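Long-range contacts in M32 carboxypeptidase (Pyrococcus furiosus, PDB 1KA2), which removes amino acids one after another from the C-terminus of peptides with broad specificity, as a cobalt-dependent metallocarboxypeptidase that works as a homodimer: residues R311-V316 and T334-Y339; N216-Q221 and E317-V322; Y258-T263 and L340-V345; H200-E205 and P328-Y333. All coordinates share one frame; numbering follows the deposited sequence.

Contact 1: residues R311-V316 and T334-Y339; sequences RSKEFV and TPEDVY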
# COMPACT_ATOMS: atom_id res chain seq x y z
N ARG A 311 2.46 25.97 -19.45
CA ARG A 311 1.68 27.16 -19.79
C ARG A 311 2.24 27.87 -21.02
O ARG A 311 1.80 28.95 -21.39
CB ARG A 311 1.63 28.14 -18.60
CG ARG A 311 0.83 27.65 -17.41
CD ARG A 311 0.78 28.72 -16.33
NE ARG A 311 0.41 28.14 -15.04
CZ ARG A 311 -0.83 27.89 -14.63
NH1 ARG A 311 -1.86 28.17 -15.40
NH2 ARG A 311 -1.02 27.34 -13.45
N SER A 312 3.23 27.23 -21.66
CA SER A 312 3.85 27.79 -22.86
C SER A 312 2.94 27.55 -24.07
O SER A 312 2.17 26.59 -24.11
CB SER A 312 5.22 27.14 -23.12
OG SER A 312 5.08 25.84 -23.65
N LYS A 313 3.03 28.44 -25.06
CA LYS A 313 2.21 28.32 -26.26
C LYS A 313 2.41 26.98 -26.97
O LYS A 313 1.47 26.39 -27.49
CB LYS A 313 2.56 29.47 -27.21
CG LYS A 313 1.69 29.53 -28.43
CD LYS A 313 0.27 29.79 -28.01
CE LYS A 313 -0.65 30.01 -29.19
NZ LYS A 313 -1.98 30.44 -28.70
N GLU A 314 3.66 26.51 -26.97
CA GLU A 314 4.00 25.25 -27.61
C GLU A 314 3.30 24.04 -26.98
O GLU A 314 2.77 23.18 -27.69
CB GLU A 314 5.52 25.03 -27.57
CG GLU A 314 6.35 26.03 -28.35
CD GLU A 314 6.40 27.41 -27.71
OE1 GLU A 314 6.49 27.50 -26.46
OE2 GLU A 314 6.35 28.40 -28.47
N PHE A 315 3.30 23.97 -25.66
CA PHE A 315 2.64 22.85 -24.98
C PHE A 315 1.15 22.88 -25.34
O PHE A 315 0.51 21.85 -25.52
CB PHE A 315 2.82 22.95 -23.45
CG PHE A 315 2.24 21.77 -22.70
CD1 PHE A 315 2.91 20.55 -22.67
CD2 PHE A 315 1.00 21.87 -22.09
CE1 PHE A 315 2.34 19.44 -22.06
CE2 PHE A 315 0.41 20.77 -21.47
CZ PHE A 315 1.09 19.54 -21.46
N VAL A 316 0.60 24.08 -25.47
CA VAL A 316 -0.81 24.24 -25.82
C VAL A 316 -1.11 23.71 -27.22
O VAL A 316 -2.14 23.06 -27.44
CB VAL A 316 -1.24 25.73 -25.72
CG1 VAL A 316 -2.57 25.94 -26.48
CG2 VAL A 316 -1.38 26.12 -24.24
N THR A 334 -10.32 28.16 -29.76
CA THR A 334 -9.11 28.03 -30.57
C THR A 334 -7.92 27.82 -29.64
O THR A 334 -8.03 27.98 -28.43
CB THR A 334 -8.85 29.30 -31.38
OG1 THR A 334 -8.25 30.28 -30.52
CG2 THR A 334 -10.16 29.84 -31.93
N PRO A 335 -6.75 27.46 -30.20
CA PRO A 335 -5.56 27.26 -29.38
C PRO A 335 -5.11 28.51 -28.62
O PRO A 335 -4.44 28.40 -27.58
CB PRO A 335 -4.51 26.76 -30.39
CG PRO A 335 -5.03 27.22 -31.71
CD PRO A 335 -6.51 27.02 -31.59
N GLU A 336 -5.45 29.69 -29.13
CA GLU A 336 -5.10 30.94 -28.45
C GLU A 336 -6.01 31.06 -27.23
O GLU A 336 -5.61 31.56 -26.18
CB GLU A 336 -5.30 32.16 -29.36
CG GLU A 336 -4.00 32.79 -29.89
CD GLU A 336 -3.13 33.41 -28.80
OE1 GLU A 336 -3.62 34.32 -28.08
OE2 GLU A 336 -1.96 33.00 -28.67
N ASP A 337 -7.25 30.61 -27.39
CA ASP A 337 -8.21 30.64 -26.31
C ASP A 337 -7.70 29.78 -25.17
O ASP A 337 -7.87 30.11 -24.00
CB ASP A 337 -9.57 30.11 -26.79
CG ASP A 337 -10.44 31.19 -27.41
OD1 ASP A 337 -11.37 30.83 -28.16
OD2 ASP A 337 -10.20 32.38 -27.12
N VAL A 338 -7.08 28.66 -25.52
CA VAL A 338 -6.54 27.76 -24.52
C VAL A 338 -5.32 28.41 -23.90
O VAL A 338 -5.10 28.33 -22.69
CB VAL A 338 -6.15 26.39 -25.12
CG1 VAL A 338 -5.58 25.48 -24.03
CG2 VAL A 338 -7.38 25.73 -25.77
N TYR A 339 -4.53 29.09 -24.73
CA TYR A 339 -3.35 29.77 -24.22
C TYR A 339 -3.73 30.81 -23.17
O TYR A 339 -3.27 30.73 -22.04
CB TYR A 339 -2.57 30.46 -25.34
CG TYR A 339 -1.32 31.11 -24.81
CD1 TYR A 339 -0.19 30.35 -24.51
CD2 TYR A 339 -1.28 32.48 -24.53
CE1 TYR A 339 0.94 30.93 -23.93
CE2 TYR A 339 -0.16 33.07 -23.95
CZ TYR A 339 0.95 32.29 -23.65
OH TYR A 339 2.05 32.87 -23.06
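Lys313 reaches across to the start of helix 335-342 and grips it with its ammonium group. Its NZ lies 2.6 Å from Glu336 OE2 in a salt bridge, approaching the oxygen from above the carboxylate plane, 43° out of it. A second, weak hydrogen bond runs from Lys313 NZ to Pro335 O at 3.4 Å. The lysine chain bends at chi2 (63°), which lays its methylenes along the Tyr339 ring before the charge arrives; CD comes within 3.6 Å of Tyr339 CD1. A long, flexible residue suits this place because its apolar stem covers an aromatic while its tip meets an acid. Beneath this polar bridge, Val316 points toward the other helix. Its CG1 stands 3.9 Å from Val338 CB and 3.3 Å from Pro335 O, so a compact branched residue fills the gap between the backbones. Tyr339 CE1 also approaches Arg311 O at 3.3 Å, just before the first helix begins.

Farther out, both helix starts are held by caps. Ser312 OG accepts from Phe315 N and is also hydrogen-bonded to Ile309 O, while Thr334 and Asp337 bond reciprocally, Thr334 OG1 receiving Asp337 N and Asp337 OD1 receiving Thr334 N. Asn343 ND2 ties Arg311 O to Tyr339 O, and Lys497 NZ joins Arg311 O to Tyr339 OH. Two capped N-terminal turns, one with an N-cap serine and the other with a full capping box, are thus packed together in the mainly helical M32 metallopeptidase fold.

Contact 2: residues N216-Q221 and E317-V322; sequences NLWILQ and ELIYPV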
# COMPACT_ATOMS: atom_id res chain seq x y z
N ASN A 216 -5.03 13.51 -19.73
CA ASN A 216 -3.88 13.39 -18.83
C ASN A 216 -3.01 12.19 -19.21
O ASN A 216 -1.79 12.31 -19.29
CB ASN A 216 -4.32 13.25 -17.36
CG ASN A 216 -4.79 14.58 -16.75
OD1 ASN A 216 -4.36 15.65 -17.19
ND2 ASN A 216 -5.66 14.50 -15.74
N LEU A 217 -3.64 11.04 -19.46
CA LEU A 217 -2.91 9.82 -19.84
C LEU A 217 -2.04 10.08 -21.08
O LEU A 217 -0.87 9.70 -21.13
CB LEU A 217 -3.89 8.68 -20.15
CG LEU A 217 -3.43 7.23 -19.93
CD1 LEU A 217 -4.17 6.31 -20.92
CD2 LEU A 217 -1.92 7.10 -20.11
N TRP A 218 -2.63 10.73 -22.08
CA TRP A 218 -1.94 11.04 -23.33
C TRP A 218 -0.73 11.94 -23.08
O TRP A 218 0.33 11.74 -23.67
CB TRP A 218 -2.89 11.74 -24.30
CG TRP A 218 -2.32 11.96 -25.68
CD1 TRP A 218 -2.38 11.10 -26.74
CD2 TRP A 218 -1.66 13.14 -26.16
NE1 TRP A 218 -1.81 11.67 -27.85
CE2 TRP A 218 -1.36 12.92 -27.53
CE3 TRP A 218 -1.30 14.36 -25.57
CZ2 TRP A 218 -0.72 13.88 -28.32
CZ3 TRP A 218 -0.66 15.32 -26.36
CH2 TRP A 218 -0.38 15.07 -27.72
N ILE A 219 -0.90 12.93 -22.22
CA ILE A 219 0.20 13.84 -21.93
C ILE A 219 1.33 13.10 -21.21
O ILE A 219 2.50 13.27 -21.54
CB ILE A 219 -0.27 15.03 -21.07
CG1 ILE A 219 -1.24 15.89 -21.89
CG2 ILE A 219 0.93 15.85 -20.60
CD1 ILE A 219 -1.76 17.12 -21.16
N LEU A 220 0.98 12.27 -20.23
CA LEU A 220 2.03 11.55 -19.52
C LEU A 220 2.81 10.60 -20.44
O LEU A 220 4.02 10.45 -20.27
CB LEU A 220 1.44 10.80 -18.32
CG LEU A 220 1.03 11.72 -17.16
CD1 LEU A 220 0.43 10.90 -16.04
CD2 LEU A 220 2.24 12.51 -16.66
N GLN A 221 2.15 9.99 -21.42
CA GLN A 221 2.86 9.11 -22.35
C GLN A 221 3.74 9.96 -23.27
O GLN A 221 4.80 9.53 -23.70
CB GLN A 221 1.87 8.29 -23.18
CG GLN A 221 0.77 7.65 -22.34
CD GLN A 221 -0.15 6.75 -23.15
OE1 GLN A 221 -0.06 5.53 -23.07
NE2 GLN A 221 -1.04 7.34 -23.94
N GLU A 317 -0.22 24.00 -28.17
CA GLU A 317 -0.39 23.53 -29.55
C GLU A 317 -0.28 22.01 -29.60
O GLU A 317 -1.03 21.36 -30.31
CB GLU A 317 0.66 24.14 -30.48
CG GLU A 317 0.50 25.63 -30.70
CD GLU A 317 1.66 26.25 -31.47
OE1 GLU A 317 1.63 27.48 -31.70
OE2 GLU A 317 2.60 25.49 -31.82
N LEU A 318 0.65 21.47 -28.82
CA LEU A 318 0.87 20.02 -28.75
C LEU A 318 -0.33 19.23 -28.25
O LEU A 318 -0.63 18.14 -28.75
CB LEU A 318 2.06 19.74 -27.84
CG LEU A 318 2.23 18.27 -27.44
CD1 LEU A 318 2.50 17.43 -28.70
CD2 LEU A 318 3.38 18.14 -26.43
N ILE A 319 -1.00 19.77 -27.24
CA ILE A 319 -2.15 19.10 -26.62
C ILE A 319 -3.49 19.49 -27.24
O ILE A 319 -4.50 18.77 -27.10
CB ILE A 319 -2.21 19.43 -25.11
CG1 ILE A 319 -0.80 19.38 -24.51
CG2 ILE A 319 -3.11 18.44 -24.38
CD1 ILE A 319 -0.04 18.10 -24.78
N TYR A 320 -3.51 20.63 -27.93
CA TYR A 320 -4.72 21.15 -28.54
C TYR A 320 -5.57 20.09 -29.26
O TYR A 320 -6.76 19.95 -28.99
CB TYR A 320 -4.39 22.29 -29.52
CG TYR A 320 -5.61 22.94 -30.10
CD1 TYR A 320 -6.52 23.61 -29.29
CD2 TYR A 320 -5.91 22.82 -31.46
CE1 TYR A 320 -7.69 24.14 -29.80
CE2 TYR A 320 -7.08 23.35 -31.99
CZ TYR A 320 -7.96 24.01 -31.16
OH TYR A 320 -9.13 24.53 -31.65
N PRO A 321 -4.96 19.33 -30.18
CA PRO A 321 -5.76 18.31 -30.88
C PRO A 321 -6.40 17.28 -29.95
O PRO A 321 -7.53 16.84 -30.18
CB PRO A 321 -4.76 17.70 -31.87
CG PRO A 321 -3.42 18.01 -31.28
CD PRO A 321 -3.59 19.39 -30.71
N VAL A 322 -5.69 16.92 -28.89
CA VAL A 322 -6.18 15.95 -27.92
C VAL A 322 -7.37 16.50 -27.15
O VAL A 322 -8.31 15.77 -26.81
CB VAL A 322 -5.08 15.55 -26.94
CG1 VAL A 322 -5.63 14.56 -25.92
CG2 VAL A 322 -3.92 14.95 -27.70
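Trp218 lays its indole against helix 313-326, the main element of a helix-to-helix packing in this mainly helical M32 fold. The local axes of the two segments pass 10.7 Å apart and run roughly antiparallel, at 142°. The tight part gathers round the six-membered ring: Val322 CG2 sits over its face in a CH-pi contact, while Ile319 CD1 meets its edge, near the ring plane. A broad flat residue suits this place because it can meet three side chains on one side of the partner helix, those of Leu318, Ile319 and Val322. The indole is carried toward them by a CG set opposite the backbone N (chi1 -173°).

Deeper in, Ile219 and Ile319 cross at about a right angle, and Ile219 also packs on Ile264 of helix 261-278, the helix that bears the metal-binding histidines. The looser flank lies where Trp218 and Leu318 are only partly buried, and there Leu318 CD1 touches Trp218 CH2 at 3.9 Å. Pro321 has no N-H to give the preceding turn, and Val322 N also misses its bond there, so helix 313-326 is kinked. Within the buried side, Ile219 CD1 ends 3.7 Å from Ile319 CG2.

Contact 3: residues Y258-T263 and L340-V345; sequences YDFRRT and LYFNIV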
# COMPACT_ATOMS: atom_id res chain seq x y z
N TYR A 258 -14.76 20.36 -13.66
CA TYR A 258 -14.86 21.59 -14.44
C TYR A 258 -13.51 22.31 -14.36
O TYR A 258 -12.67 21.96 -13.53
CB TYR A 258 -15.98 22.48 -13.89
CG TYR A 258 -15.73 23.02 -12.49
CD1 TYR A 258 -15.14 24.26 -12.30
CD2 TYR A 258 -16.07 22.27 -11.36
CE1 TYR A 258 -14.88 24.75 -11.01
CE2 TYR A 258 -15.81 22.74 -10.07
CZ TYR A 258 -15.21 23.98 -9.90
OH TYR A 258 -14.95 24.46 -8.63
N ASP A 259 -13.29 23.30 -15.22
CA ASP A 259 -12.03 24.06 -15.24
C ASP A 259 -10.90 23.06 -15.51
O ASP A 259 -10.00 22.90 -14.68
CB ASP A 259 -11.81 24.74 -13.89
CG ASP A 259 -10.88 25.94 -13.98
OD1 ASP A 259 -10.17 26.08 -14.99
OD2 ASP A 259 -10.86 26.75 -13.03
N PHE A 260 -10.94 22.40 -16.66
CA PHE A 260 -9.95 21.37 -17.00
C PHE A 260 -8.47 21.71 -16.89
O PHE A 260 -7.63 20.81 -16.87
CB PHE A 260 -10.26 20.77 -18.39
CG PHE A 260 -9.74 21.58 -19.56
CD1 PHE A 260 -8.40 21.49 -19.95
CD2 PHE A 260 -10.60 22.35 -20.33
CE1 PHE A 260 -7.94 22.16 -21.08
CE2 PHE A 260 -10.15 23.03 -21.46
CZ PHE A 260 -8.81 22.93 -21.84
N ARG A 261 -8.15 23.00 -16.80
CA ARG A 261 -6.76 23.42 -16.68
C ARG A 261 -6.16 22.84 -15.40
O ARG A 261 -4.99 22.46 -15.36
CB ARG A 261 -6.69 24.96 -16.61
CG ARG A 261 -7.30 25.53 -15.33
CD ARG A 261 -7.58 27.02 -15.41
NE ARG A 261 -6.42 27.78 -15.86
CZ ARG A 261 -5.86 28.77 -15.17
NH1 ARG A 261 -6.35 29.12 -13.98
NH2 ARG A 261 -4.80 29.41 -15.67
N ARG A 262 -6.97 22.77 -14.36
CA ARG A 262 -6.53 22.28 -13.06
C ARG A 262 -5.91 20.88 -13.06
O ARG A 262 -4.78 20.69 -12.63
CB ARG A 262 -7.70 22.28 -12.07
CG ARG A 262 -8.25 23.63 -11.71
CD ARG A 262 -9.56 23.44 -10.96
NE ARG A 262 -10.23 24.71 -10.67
CZ ARG A 262 -9.86 25.55 -9.72
NH1 ARG A 262 -8.81 25.25 -8.95
NH2 ARG A 262 -10.53 26.68 -9.53
N THR A 263 -6.67 19.90 -13.53
CA THR A 263 -6.18 18.54 -13.53
C THR A 263 -4.97 18.39 -14.44
O THR A 263 -4.04 17.64 -14.13
CB THR A 263 -7.29 17.54 -13.93
OG1 THR A 263 -6.80 16.21 -13.74
CG2 THR A 263 -7.71 17.73 -15.39
N LEU A 340 -4.55 31.79 -23.55
CA LEU A 340 -4.97 32.84 -22.62
C LEU A 340 -5.56 32.24 -21.34
O LEU A 340 -5.34 32.75 -20.24
CB LEU A 340 -5.99 33.78 -23.30
CG LEU A 340 -5.49 34.58 -24.52
CD1 LEU A 340 -6.66 35.31 -25.16
CD2 LEU A 340 -4.40 35.57 -24.10
N TYR A 341 -6.30 31.16 -21.50
CA TYR A 341 -6.92 30.45 -20.38
C TYR A 341 -5.83 29.96 -19.42
O TYR A 341 -5.89 30.21 -18.22
CB TYR A 341 -7.74 29.29 -20.95
CG TYR A 341 -8.28 28.30 -19.96
CD1 TYR A 341 -8.94 28.71 -18.80
CD2 TYR A 341 -8.19 26.93 -20.22
CE1 TYR A 341 -9.49 27.79 -17.92
CE2 TYR A 341 -8.74 25.99 -19.35
CZ TYR A 341 -9.39 26.43 -18.20
OH TYR A 341 -9.94 25.49 -17.35
N PHE A 342 -4.81 29.29 -19.97
CA PHE A 342 -3.71 28.75 -19.18
C PHE A 342 -2.82 29.82 -18.53
O PHE A 342 -2.02 29.51 -17.66
CB PHE A 342 -2.81 27.87 -20.05
CG PHE A 342 -3.26 26.44 -20.17
CD1 PHE A 342 -4.60 26.10 -20.06
CD2 PHE A 342 -2.34 25.43 -20.44
CE1 PHE A 342 -5.01 24.78 -20.22
CE2 PHE A 342 -2.74 24.11 -20.61
CZ PHE A 342 -4.08 23.79 -20.50
N ASN A 343 -2.96 31.07 -18.96
CA ASN A 343 -2.12 32.13 -18.43
C ASN A 343 -2.84 33.32 -17.84
O ASN A 343 -2.26 34.39 -17.69
CB ASN A 343 -1.18 32.62 -19.53
CG ASN A 343 -0.10 31.61 -19.86
OD1 ASN A 343 1.01 31.70 -19.36
ND2 ASN A 343 -0.43 30.64 -20.70
N ILE A 344 -4.10 33.14 -17.49
CA ILE A 344 -4.86 34.22 -16.89
C ILE A 344 -4.08 34.80 -15.72
O ILE A 344 -3.24 34.12 -15.11
CB ILE A 344 -6.23 33.71 -16.41
CG1 ILE A 344 -7.15 33.52 -17.62
CG2 ILE A 344 -6.84 34.67 -15.41
CD1 ILE A 344 -8.53 33.08 -17.27
N VAL A 345 -4.32 36.07 -15.43
CA VAL A 345 -3.66 36.74 -14.32
C VAL A 345 -4.72 37.51 -13.57
O VAL A 345 -5.41 38.34 -14.15
CB VAL A 345 -2.57 37.71 -14.79
CG1 VAL A 345 -2.00 38.47 -13.59
CG2 VAL A 345 -1.46 36.95 -15.50
O HOH W 1 -3.12 31.57 -14.80
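Tyr341 projects its ring between Phe260 and Arg261. Toward Phe260 the tyrosine presents an edge: its CE2 stands over the phenylalanine face, displaced toward the rim, and the planes meet at 64° with centroids 5.4 Å apart, an edge-to-face pair. Toward Arg261 it presents a face instead. The arginine stem runs over the ring, with NE lying above it near the rim, 3.7 Å from Tyr341 CE1. The guanidinium itself is tilted against the ring and lies too far along for more than a weak cation-pi attraction. Arginine suits the place because its methylenes can cover an aromatic surface while its charged end travels on to polar groups.

The tyrosine hydroxyl reaches the first turn of helix 261-278, where it accepts a hydrogen bond from Arg261 N, 3.1 Å from Tyr341 OH and with an N-H...O angle of 160°. The carboxylate of Asp259 lies beside the same hydroxyl, though the detail of that approach is doubtful. Beyond the ring, the bend of the arginine chain at chi3 (-51°) brings NH2 within 2.9 Å of Tyr341 O. A water in the guanidinium plane accepts from Arg261 NH2 and donates to Ile344 O at 2.6 Å. Phe342 adds its edge, with CE1 4.0 Å from Phe260 CE1.

Around this aromatic cluster, Phe260 also packs on Met212 of helix 209-223 and Leu323 of helix 313-326, while Phe342 touches Val316. The contact therefore joins the end of helix 335-342 to helix 261-278, which follows strand 248-253 in the chain and carries the HEXXH motif.

Contact 4: residues H200-E205 and P328-Y333; sequences HPLEKE and PFMSNY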
# COMPACT_ATOMS: atom_id res chain seq x y z
N HIS A 200 -11.73 33.45 -17.88
CA HIS A 200 -11.98 32.87 -19.20
C HIS A 200 -13.21 31.97 -19.13
O HIS A 200 -13.43 31.30 -18.12
CB HIS A 200 -10.76 32.06 -19.65
CG HIS A 200 -10.75 31.76 -21.12
ND1 HIS A 200 -10.22 32.63 -22.05
CD2 HIS A 200 -11.26 30.72 -21.82
CE1 HIS A 200 -10.41 32.14 -23.26
NE2 HIS A 200 -11.04 30.99 -23.15
N PRO A 201 -14.02 31.94 -20.20
CA PRO A 201 -15.21 31.08 -20.18
C PRO A 201 -14.91 29.59 -20.03
O PRO A 201 -15.75 28.83 -19.53
CB PRO A 201 -15.91 31.43 -21.51
CG PRO A 201 -14.77 31.86 -22.40
CD PRO A 201 -13.92 32.69 -21.46
N LEU A 202 -13.72 29.17 -20.45
CA LEU A 202 -13.32 27.78 -20.34
C LEU A 202 -13.29 27.29 -18.88
O LEU A 202 -13.30 26.08 -18.62
CB LEU A 202 -11.95 27.58 -21.00
CG LEU A 202 -11.98 27.44 -22.53
CD1 LEU A 202 -10.56 27.41 -23.10
CD2 LEU A 202 -12.74 26.17 -22.90
N GLU A 203 -13.27 28.23 -17.94
CA GLU A 203 -13.27 27.89 -16.52
C GLU A 203 -14.60 27.28 -16.12
O GLU A 203 -14.67 26.52 -15.15
CB GLU A 203 -13.06 29.14 -15.66
CG GLU A 203 -11.77 29.87 -15.89
CD GLU A 203 -11.49 30.87 -14.78
OE1 GLU A 203 -10.52 31.64 -14.92
OE2 GLU A 203 -12.23 30.88 -13.78
N LYS A 204 -15.66 27.60 -16.86
CA LYS A 204 -16.99 27.09 -16.54
C LYS A 204 -17.36 25.82 -17.28
O LYS A 204 -18.28 25.11 -16.88
CB LYS A 204 -18.03 28.18 -16.80
CG LYS A 204 -17.89 29.39 -15.88
CD LYS A 204 -18.89 30.50 -16.19
CE LYS A 204 -18.70 31.67 -15.23
NZ LYS A 204 -19.58 32.83 -15.56
N GLU A 205 -16.63 25.52 -18.34
CA GLU A 205 -16.92 24.32 -19.10
C GLU A 205 -16.77 23.06 -18.24
O GLU A 205 -15.71 22.81 -17.66
CB GLU A 205 -16.01 24.25 -20.32
CG GLU A 205 -16.17 25.42 -21.31
CD GLU A 205 -17.57 25.55 -21.91
OE1 GLU A 205 -18.40 24.64 -21.71
OE2 GLU A 205 -17.84 26.56 -22.59
N PRO A 328 -16.05 17.94 -26.02
CA PRO A 328 -17.07 18.47 -26.94
C PRO A 328 -17.10 19.99 -26.98
O PRO A 328 -17.11 20.58 -28.05
CB PRO A 328 -18.37 17.89 -26.37
CG PRO A 328 -17.93 16.59 -25.79
CD PRO A 328 -16.65 16.98 -25.08
N PHE A 329 -17.11 20.61 -25.80
CA PHE A 329 -17.15 22.06 -25.70
C PHE A 329 -15.92 22.73 -26.29
O PHE A 329 -15.86 23.96 -26.38
CB PHE A 329 -17.32 22.48 -24.24
CG PHE A 329 -16.24 21.96 -23.33
CD1 PHE A 329 -14.98 22.54 -23.33
CD2 PHE A 329 -16.51 20.91 -22.47
CE1 PHE A 329 -13.99 22.07 -22.48
CE2 PHE A 329 -15.53 20.43 -21.61
CZ PHE A 329 -14.27 21.02 -21.62
N MET A 330 -14.93 21.93 -26.70
CA MET A 330 -13.73 22.51 -27.30
C MET A 330 -13.97 22.94 -28.74
O MET A 330 -13.16 23.66 -29.31
CB MET A 330 -12.55 21.53 -27.26
CG MET A 330 -11.65 21.70 -26.05
SD MET A 330 -11.08 23.39 -25.83
CE MET A 330 -9.77 23.42 -27.04
N SER A 331 -15.08 22.50 -29.34
CA SER A 331 -15.37 22.89 -30.72
C SER A 331 -15.79 24.35 -30.84
O SER A 331 -16.25 24.80 -31.88
CB SER A 331 -16.43 21.96 -31.34
OG SER A 331 -17.51 21.68 -30.46
N ASN A 332 -15.62 25.10 -29.75
CA ASN A 332 -15.98 26.51 -29.73
C ASN A 332 -14.78 27.37 -29.37
O ASN A 332 -14.90 28.59 -29.27
CB ASN A 332 -17.10 26.75 -28.71
CG ASN A 332 -18.40 26.10 -29.11
OD1 ASN A 332 -18.99 26.47 -30.13
ND2 ASN A 332 -18.86 25.14 -28.32
N TYR A 333 -13.62 26.74 -29.15
CA TYR A 333 -12.43 27.49 -28.80
C TYR A 333 -11.23 27.19 -29.68
O TYR A 333 -11.11 26.11 -30.27
CB TYR A 333 -12.05 27.27 -27.33
CG TYR A 333 -13.17 27.54 -26.35
CD1 TYR A 333 -14.11 26.55 -26.06
CD2 TYR A 333 -13.30 28.79 -25.74
CE1 TYR A 333 -15.16 26.80 -25.18
CE2 TYR A 333 -14.35 29.05 -24.86
CZ TYR A 333 -15.27 28.05 -24.58
OH TYR A 333 -16.29 28.29 -23.69
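Leu202 pushes its branched end against the flat side of Tyr333. The methyl CD2 stands over the middle of the ring, 3.4 Å from the centroid, a CH-pi contact. At the ring's rim Pro201 fills the corner near CE2, its CG 3.8 Å from Tyr333 CE2. Leucine and proline suit the flat ring: a blunt methyl lies on its face and a rigid pyrrolidine abuts its edge.

A second bump, Glu205 CB, settles over the centre of the Phe329 ring, 3.6 Å from its centroid, while the carboxylate lies nearly parallel to that ring at 13°. Both segments are short 3-10 turns with flanking loop, one between helices 169-192 and 209-223, the other between helices 313-326 and 335-342, so the contact fastens two connecting loops of the M32 fold.

The glutamate chain bends at chi2 (-61°), carrying its acid to the tyrosine hydroxyl. Tyr333 OH donates to Glu205 OE2 at 2.6 Å, and the glutamate oxygen receives it on its anti lone pair, near the plane of the tyrosine ring and with the carboxylate plane 72° from it. To one side of the same leucine methyl, Met330 SD lies 4.4 Å from Leu202 CD2, and Met330 itself packs on Tyr320, Leu323 and Val338.

Overall arrangement
All four contacts lie on the same side of the chain's centre, their own centres 10 to 17 Å apart. Contacts 1 and 2 share helix 313-326, contacts 1 and 3 share helix 335-342, and contact 4 uses the loop between them. Along the chain, contact 1 is nested inside the loop closed by contact 3, and contact 2 inside that of contact 4; other pairings cross. Hydrogen bonds from Arg311 to Phe342 O, from Asn216 to the Thr263 hydroxyl and between the Tyr320 hydroxyl and Tyr333 O join neighbouring contacts. The cluster includes the first turn of helix 261-278; side chains of contacts 1 to 3 come within about 8 to 12 Å of metal-binding His269's, while contact 4 lies farther off.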